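Local coordinates for PrgZ (Enterococcus faecalis, PDB 4FAJ), which binds peptide pheromone as a membrane-anchored, extracellular substrate-binding protein and probably takes part in peptide import, at residues K113-N117 against G118-T122; I165-A168 against K169-A172; T199-F202 against T203-S207. One frame throughout, in Å; residues are numbered along the deposited sequence.

Contact 1: K113-N117 against G118-T122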
loop_
_atom_site.group_PDB
_atom_site.type_symbol
_atom_site.label_atom_id
_atom_site.label_comp_id
_atom_site.label_asym_id
_atom_site.label_seq_id
_atom_site.Cartn_x
_atom_site.Cartn_y
_atom_site.Cartn_z
ATOM N N LYS A 113 11.177 -22.513 11.018
ATOM C CA LYS A 113 12.359 -23.033 11.674
ATOM C C LYS A 113 13.541 -22.449 10.921
ATOM O O LYS A 113 13.707 -22.701 9.721
ATOM C CB LYS A 113 12.372 -24.564 11.621
ATOM C CG LYS A 113 13.586 -25.246 12.261
ATOM C CD LYS A 113 13.999 -24.635 13.597
ATOM C CE LYS A 113 12.891 -24.723 14.644
ATOM N NZ LYS A 113 12.627 -26.109 15.076
ATOM N N VAL A 114 14.335 -21.639 11.611
ATOM C CA VAL A 114 15.426 -20.916 10.977
ATOM C C VAL A 114 16.757 -21.583 11.298
ATOM O O VAL A 114 17.038 -21.906 12.452
ATOM C CB VAL A 114 15.465 -19.439 11.415
ATOM C CG1 VAL A 114 16.538 -18.700 10.653
ATOM C CG2 VAL A 114 14.106 -18.776 11.199
ATOM N N SER A 115 17.568 -21.796 10.270
ATOM C CA SER A 115 18.840 -22.496 10.425
ATOM C C SER A 115 19.877 -21.807 9.550
ATOM O O SER A 115 19.584 -20.774 8.946
ATOM C CB SER A 115 18.677 -23.963 10.030
ATOM O OG SER A 115 18.306 -24.087 8.663
ATOM N N ASN A 116 21.087 -22.364 9.496
ATOM C CA ASN A 116 22.142 -21.817 8.634
ATOM C C ASN A 116 22.407 -20.326 8.916
ATOM O O ASN A 116 22.326 -19.470 8.017
ATOM C CB ASN A 116 21.773 -22.035 7.161
ATOM C CG ASN A 116 22.899 -21.684 6.214
ATOM O OD1 ASN A 116 24.077 -21.742 6.582
ATOM N ND2 ASN A 116 22.547 -21.315 4.984
ATOM N N ASN A 117 22.711 -20.030 10.179
ATOM C CA ASN A 117 23.048 -18.675 10.614
ATOM C C ASN A 117 22.002 -17.646 10.166
ATOM O O ASN A 117 22.328 -16.612 9.582
ATOM C CB ASN A 117 24.446 -18.296 10.115
ATOM C CG ASN A 117 25.524 -19.225 10.640
ATOM O OD1 ASN A 117 26.323 -19.772 9.871
ATOM N ND2 ASN A 117 25.553 -19.415 11.954
ATOM N N GLY A 118 20.742 -17.954 10.437
ATOM C CA GLY A 118 19.634 -17.063 10.102
ATOM C C GLY A 118 19.229 -16.957 8.640
ATOM O O GLY A 118 18.401 -16.107 8.299
ATOM N N LYS A 119 19.787 -17.801 7.769
ATOM C CA LYS A 119 19.535 -17.683 6.320
ATOM C C LYS A 119 18.588 -18.715 5.680
ATOM O O LYS A 119 18.073 -18.470 4.584
ATOM C CB LYS A 119 20.856 -17.679 5.544
ATOM C CG LYS A 119 21.779 -16.521 5.909
ATOM C CD LYS A 119 22.862 -16.283 4.866
ATOM C CE LYS A 119 23.803 -17.449 4.723
ATOM N NZ LYS A 119 24.621 -17.650 5.942
ATOM N N THR A 120 18.364 -19.854 6.328
ATOM C CA THR A 120 17.458 -20.882 5.798
ATOM C C THR A 120 16.186 -20.968 6.637
ATOM O O THR A 120 16.256 -21.129 7.854
ATOM C CB THR A 120 18.148 -22.262 5.736
ATOM O OG1 THR A 120 19.339 -22.160 4.939
ATOM C CG2 THR A 120 17.222 -23.323 5.135
ATOM N N TYR A 121 15.036 -20.844 5.974
ATOM C CA TYR A 121 13.722 -20.929 6.603
ATOM C C TYR A 121 13.024 -22.201 6.130
ATOM O O TYR A 121 12.868 -22.402 4.924
ATOM C CB TYR A 121 12.856 -19.730 6.210
ATOM C CG TYR A 121 13.182 -18.448 6.946
ATOM C CD1 TYR A 121 14.460 -17.890 6.892
ATOM C CD2 TYR A 121 12.212 -17.785 7.685
ATOM C CE1 TYR A 121 14.766 -16.710 7.562
ATOM C CE2 TYR A 121 12.508 -16.604 8.361
ATOM C CZ TYR A 121 13.785 -16.074 8.295
ATOM O OH TYR A 121 14.073 -14.901 8.961
ATOM N N THR A 122 12.610 -23.043 7.070
ATOM C CA THR A 122 11.844 -24.248 6.763
ATOM C C THR A 122 10.450 -24.121 7.354
ATOM O O THR A 122 10.297 -23.816 8.536
ATOM C CB THR A 122 12.537 -25.525 7.294
ATOM O OG1 THR A 122 13.818 -25.650 6.665
ATOM C CG2 THR A 122 11.703 -26.778 6.989
HETATM O O HOH W 1 15.492 -24.308 8.570
#
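Val114 reaches Gly118 on the face of the hairpin that also carries Tyr121, its CG1 3.5 Å from Gly118 CA. A chi1 of -175° sets CG1 anti to the backbone nitrogen, toward the turn, and sends CG2 over the Tyr121 ring. CG2 lies over the middle of that ring, 3.9 Å from the centroid and 11° off the ring normal, a CH-pi contact between side chains that run side by side in the same direction.

Thr120 works on the other face, together with Ser115. Its CB rests 3.5 Å from Ser115 OG, and its hydroxyl oxygen OG1 receives a weak hydrogen bond from Asn116 ND2 at 3.3 Å; the same amide nitrogen also bonds weakly to Glu194 on strand 190-194. A water on this face donates to Lys113 O and is hydrogen-bonded to the hydroxyls of Ser115 and Thr122, so that it ties the two strands together.

The backbone supplies the frame. Ser115 N bonds to Thr120 O at 2.8 Å, while Ser115 O accepts from Thr120 N at 3.0 Å, with the donor above the carbonyl plane, and more weakly from Lys119 N. Lys119 N has its better bond to Asn116 O, 3.0 Å away, which closes the turn. Asn117 and Gly118 both take positive phi at its centre. Together these features make a beta hairpin with a type I' Asn-Gly turn and a classic beta bulge, where the two residues Lys119 and Thr120 stand across from the single Ser115, at the margin of a four-stranded antiparallel sheet.

Contact 2: I165-A168 against K169-A172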
loop_
_atom_site.group_PDB
_atom_site.type_symbol
_atom_site.label_atom_id
_atom_site.label_comp_id
_atom_site.label_asym_id
_atom_site.label_seq_id
_atom_site.Cartn_x
_atom_site.Cartn_y
_atom_site.Cartn_z
ATOM N N ILE A 165 15.460 -13.004 -1.042
ATOM C CA ILE A 165 15.651 -14.418 -1.355
ATOM C C ILE A 165 16.828 -14.594 -2.307
ATOM O O ILE A 165 16.968 -13.840 -3.267
ATOM C CB ILE A 165 14.373 -15.028 -1.982
ATOM C CG1 ILE A 165 13.213 -14.955 -0.988
ATOM C CG2 ILE A 165 14.602 -16.483 -2.423
ATOM C CD1 ILE A 165 11.862 -15.380 -1.572
ATOM N N LYS A 166 17.657 -15.600 -2.040
ATOM C CA LYS A 166 18.827 -15.870 -2.877
ATOM C C LYS A 166 18.434 -16.019 -4.350
ATOM O O LYS A 166 17.429 -16.661 -4.686
ATOM C CB LYS A 166 19.581 -17.110 -2.406
ATOM C CG LYS A 166 21.016 -17.191 -2.922
ATOM C CD LYS A 166 21.474 -18.624 -3.188
ATOM C CE LYS A 166 21.423 -19.485 -1.944
ATOM N NZ LYS A 166 22.139 -20.789 -2.098
ATOM N N ASN A 167 19.233 -15.383 -5.207
ATOM C CA ASN A 167 19.055 -15.368 -6.663
ATOM C C ASN A 167 17.950 -14.457 -7.188
ATOM O O ASN A 167 17.849 -14.269 -8.398
ATOM C CB ASN A 167 18.913 -16.788 -7.237
ATOM C CG ASN A 167 20.169 -17.612 -7.057
ATOM O OD1 ASN A 167 21.274 -17.080 -7.089
ATOM N ND2 ASN A 167 20.010 -18.916 -6.859
ATOM N N ALA A 168 17.132 -13.874 -6.311
ATOM C CA ALA A 168 16.079 -12.956 -6.762
ATOM C C ALA A 168 16.683 -11.755 -7.503
ATOM O O ALA A 168 16.093 -11.268 -8.465
ATOM C CB ALA A 168 15.224 -12.484 -5.595
ATOM N N LYS A 169 17.858 -11.306 -7.046
ATOM C CA LYS A 169 18.612 -10.214 -7.680
ATOM C C LYS A 169 19.159 -10.645 -9.043
ATOM O O LYS A 169 19.068 -9.898 -10.008
ATOM C CB LYS A 169 19.770 -9.741 -6.776
ATOM C CG LYS A 169 20.695 -8.677 -7.417
ATOM C CD LYS A 169 21.809 -8.177 -6.474
ATOM C CE LYS A 169 22.650 -7.085 -7.159
ATOM N NZ LYS A 169 23.587 -6.349 -6.242
ATOM N N GLU A 170 19.731 -11.844 -9.109
ATOM C CA GLU A 170 20.333 -12.351 -10.348
ATOM C C GLU A 170 19.275 -12.675 -11.411
ATOM O O GLU A 170 19.580 -12.732 -12.605
ATOM C CB GLU A 170 21.184 -13.588 -10.060
ATOM C CG GLU A 170 22.527 -13.288 -9.370
ATOM C CD GLU A 170 22.410 -12.946 -7.883
ATOM O OE1 GLU A 170 21.277 -12.826 -7.358
ATOM O OE2 GLU A 170 23.470 -12.784 -7.241
ATOM N N ILE A 171 18.041 -12.904 -10.963
ATOM C CA ILE A 171 16.901 -13.134 -11.850
ATOM C C ILE A 171 16.407 -11.799 -12.405
ATOM O O ILE A 171 15.976 -11.721 -13.560
ATOM C CB ILE A 171 15.758 -13.871 -11.106
ATOM C CG1 ILE A 171 16.157 -15.322 -10.845
ATOM C CG2 ILE A 171 14.480 -13.860 -11.902
ATOM C CD1 ILE A 171 15.241 -16.061 -9.884
ATOM N N ALA A 172 16.480 -10.756 -11.576
ATOM C CA ALA A 172 16.085 -9.404 -11.967
ATOM C C ALA A 172 17.020 -8.796 -13.012
ATOM O O ALA A 172 16.568 -8.095 -13.915
ATOM C CB ALA A 172 16.019 -8.505 -10.740
HETATM O O HOH W 2 18.270 -11.648 -4.246
HETATM O O HOH W 3 21.010 -13.273 -4.727
#
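Asn167 O accepts from Ile171 N at 2.9 Å and Ala168 O from Ala172 N at 3.2 Å, the i to i+4 bonds that start a short helix directly after the type II turn from Ile165 to Ala168.

Among the side chains, Glu170 doubles back over the start of the helix. Its bend at chi2 (75°) carries OE1 to 3.4 Å from Asn167 CA, and there a water bridges the two residues, accepting from Asn167 N at 2.8 Å and donating to Glu170 OE1 at 2.7 Å. A second water spans the same junction on the backbone: it donates to Ile165 O and takes the hydrogen of Lys169 N at 2.9 Å. Ile171 packs alongside the Asn167 carbonyl, with its CG1 3.2 Å from Asn167 O, so one oxygen has an amide donor and an aliphatic branch beside it. Asn167 occupies the N-cap position, yet its side chain forms no capping bond. Its amide is turned instead to the loop beyond the helix, ND2 bonding to Thr180 O and OD1 to Gln176.

The chemistry is thus that of a helix start served by solvent: water takes the Lys169 amide hydrogen in place of a capping side chain, and the ionised form of Glu170 would probably be favoured by the partial positive charge at the helix's amino end.

Contact 3: T199-F202 against T203-S207; sequences TPYF and TDLLS
Tyr201 and Leu205 run side by side in the same direction, and Leu205 CD1 meets the edge of the tyrosine ring near its plane, 4.0 Å from CE2 of Tyr201. The tyrosine ring is placed by a first torsion of 53°, with CG between the backbone nitrogen and carbonyl carbon; Thr199 CG2 then lies over one ring face, displaced toward the rim, and Tyr473 stacks on the ring.

Phe202 is turned differently. It crosses Leu205 at about a right angle, with its CD2 4.0 Å from Leu205 CD1, so this single methyl touches both aromatic rings. Leu206 passes Phe202 at a slant and sets its CD2 3.8 Å from Phe202 CZ. On another side of the helix, Asp204 folds back until its OD2 is 3.2 Å from Tyr201 CA.

Leu205 N bonds to Tyr201 O and Leu206 N to Phe202 O, both at 3.1 Å. Farther along, Asp204 O accepts from both N and OG of Ser207. A water links Pro200 O to Thr203 N. The arrangement is that of a type I turn, Thr199 to Phe202, following strand 190-194 and leading straight into a short helix, with Tyr201 at its N-cap, that packs on neighbouring strand 120-124.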
loop_
_atom_site.group_PDB
_atom_site.type_symbol
_atom_site.label_atom_id
_atom_site.label_comp_id
_atom_site.label_asym_id
_atom_site.label_seq_id
_atom_site.Cartn_x
_atom_site.Cartn_y
_atom_site.Cartn_z
ATOM N N THR A 199 17.385 -11.702 7.762
ATOM C CA THR A 199 16.406 -10.681 7.463
ATOM C C THR A 199 15.292 -10.774 8.512
ATOM O O THR A 199 14.375 -11.591 8.375
ATOM C CB THR A 199 15.841 -10.857 6.030
ATOM O OG1 THR A 199 16.918 -10.996 5.077
ATOM C CG2 THR A 199 14.975 -9.679 5.660
ATOM N N PRO A 200 15.364 -9.928 9.559
ATOM C CA PRO A 200 14.436 -10.000 10.694
ATOM C C PRO A 200 12.957 -9.911 10.353
ATOM O O PRO A 200 12.145 -10.510 11.062
ATOM C CB PRO A 200 14.842 -8.803 11.557
ATOM C CG PRO A 200 16.241 -8.561 11.220
ATOM C CD PRO A 200 16.398 -8.903 9.778
ATOM N N TYR A 201 12.615 -9.170 9.301
ATOM C CA TYR A 201 11.226 -8.996 8.878
ATOM C C TYR A 201 10.746 -10.010 7.819
ATOM O O TYR A 201 9.639 -9.858 7.277
ATOM C CB TYR A 201 10.981 -7.550 8.383
ATOM C CG TYR A 201 11.957 -7.098 7.311
ATOM C CD1 TYR A 201 13.086 -6.348 7.641
ATOM C CD2 TYR A 201 11.764 -7.447 5.984
ATOM C CE1 TYR A 201 13.990 -5.950 6.668
ATOM C CE2 TYR A 201 12.648 -7.064 5.016
ATOM C CZ TYR A 201 13.764 -6.318 5.358
ATOM O OH TYR A 201 14.633 -5.939 4.379
ATOM N N PHE A 202 11.521 -11.056 7.542
ATOM C CA PHE A 202 11.149 -11.976 6.456
ATOM C C PHE A 202 9.819 -12.695 6.705
ATOM O O PHE A 202 9.022 -12.848 5.789
ATOM C CB PHE A 202 12.257 -12.988 6.125
ATOM C CG PHE A 202 11.959 -13.795 4.886
ATOM C CD1 PHE A 202 11.662 -15.147 4.971
ATOM C CD2 PHE A 202 11.922 -13.178 3.640
ATOM C CE1 PHE A 202 11.364 -15.895 3.828
ATOM C CE2 PHE A 202 11.605 -13.909 2.491
ATOM C CZ PHE A 202 11.324 -15.275 2.589
ATOM N N THR A 203 9.565 -13.126 7.938
ATOM C CA THR A 203 8.261 -13.719 8.259
ATOM C C THR A 203 7.127 -12.714 8.005
ATOM O O THR A 203 6.055 -13.084 7.533
ATOM C CB THR A 203 8.247 -14.245 9.691
ATOM O OG1 THR A 203 9.366 -15.129 9.862
ATOM C CG2 THR A 203 6.967 -14.982 9.989
ATOM N N ASP A 204 7.386 -11.427 8.250
ATOM C CA ASP A 204 6.408 -10.389 7.913
ATOM C C ASP A 204 6.108 -10.347 6.418
ATOM O O ASP A 204 4.951 -10.209 6.031
ATOM C CB ASP A 204 6.855 -9.007 8.391
ATOM C CG ASP A 204 7.156 -8.974 9.887
ATOM O OD1 ASP A 204 6.213 -8.945 10.697
ATOM O OD2 ASP A 204 8.333 -9.015 10.247
ATOM N N LEU A 205 7.134 -10.485 5.586
ATOM C CA LEU A 205 6.933 -10.511 4.130
ATOM C C LEU A 205 6.057 -11.682 3.693
ATOM O O LEU A 205 5.257 -11.562 2.756
ATOM C CB LEU A 205 8.272 -10.580 3.408
ATOM C CG LEU A 205 9.158 -9.336 3.537
ATOM C CD1 LEU A 205 10.438 -9.533 2.771
ATOM C CD2 LEU A 205 8.443 -8.098 3.047
ATOM N N LEU A 206 6.212 -12.819 4.372
ATOM C CA LEU A 206 5.431 -14.021 4.073
ATOM C C LEU A 206 3.946 -13.887 4.403
ATOM O O LEU A 206 3.163 -14.782 4.061
ATOM C CB LEU A 206 6.008 -15.235 4.823
ATOM C CG LEU A 206 7.433 -15.656 4.466
ATOM C CD1 LEU A 206 7.891 -16.868 5.291
ATOM C CD2 LEU A 206 7.584 -15.922 2.961
ATOM N N SER A 207 3.558 -12.799 5.078
ATOM C CA SER A 207 2.149 -12.527 5.359
ATOM C C SER A 207 1.498 -11.644 4.285
ATOM O O SER A 207 0.286 -11.444 4.304
ATOM C CB SER A 207 1.989 -11.867 6.735
ATOM O OG SER A 207 2.471 -10.539 6.725
HETATM O O HOH W 4 11.907 -13.466 9.929
#

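Phe202 is the common element. Its ring packs edge-to-face against Tyr121 of contact 1, Phe202 CD1 lying 3.8 Å from Tyr121 CE2, and it meets contact 2 where Ile165 CG1 comes to 4.0 Å from Phe202 CE2. Contacts 1 and 2 do not touch, their nearest atoms being about 7 Å apart, but Glu194, which meets Asn116 of contact 1 through OE1, uses OE2 for a salt bridge to Lys166 NZ of contact 2. Centre to centre, contact 3 is about 13 Å from contact 1 and 17 Å from contact 2. All three lie away from the zinc sites; in contact 3, glycerol, probably from the crystallisation liquor, is hydrogen-bonded to Tyr201 OH.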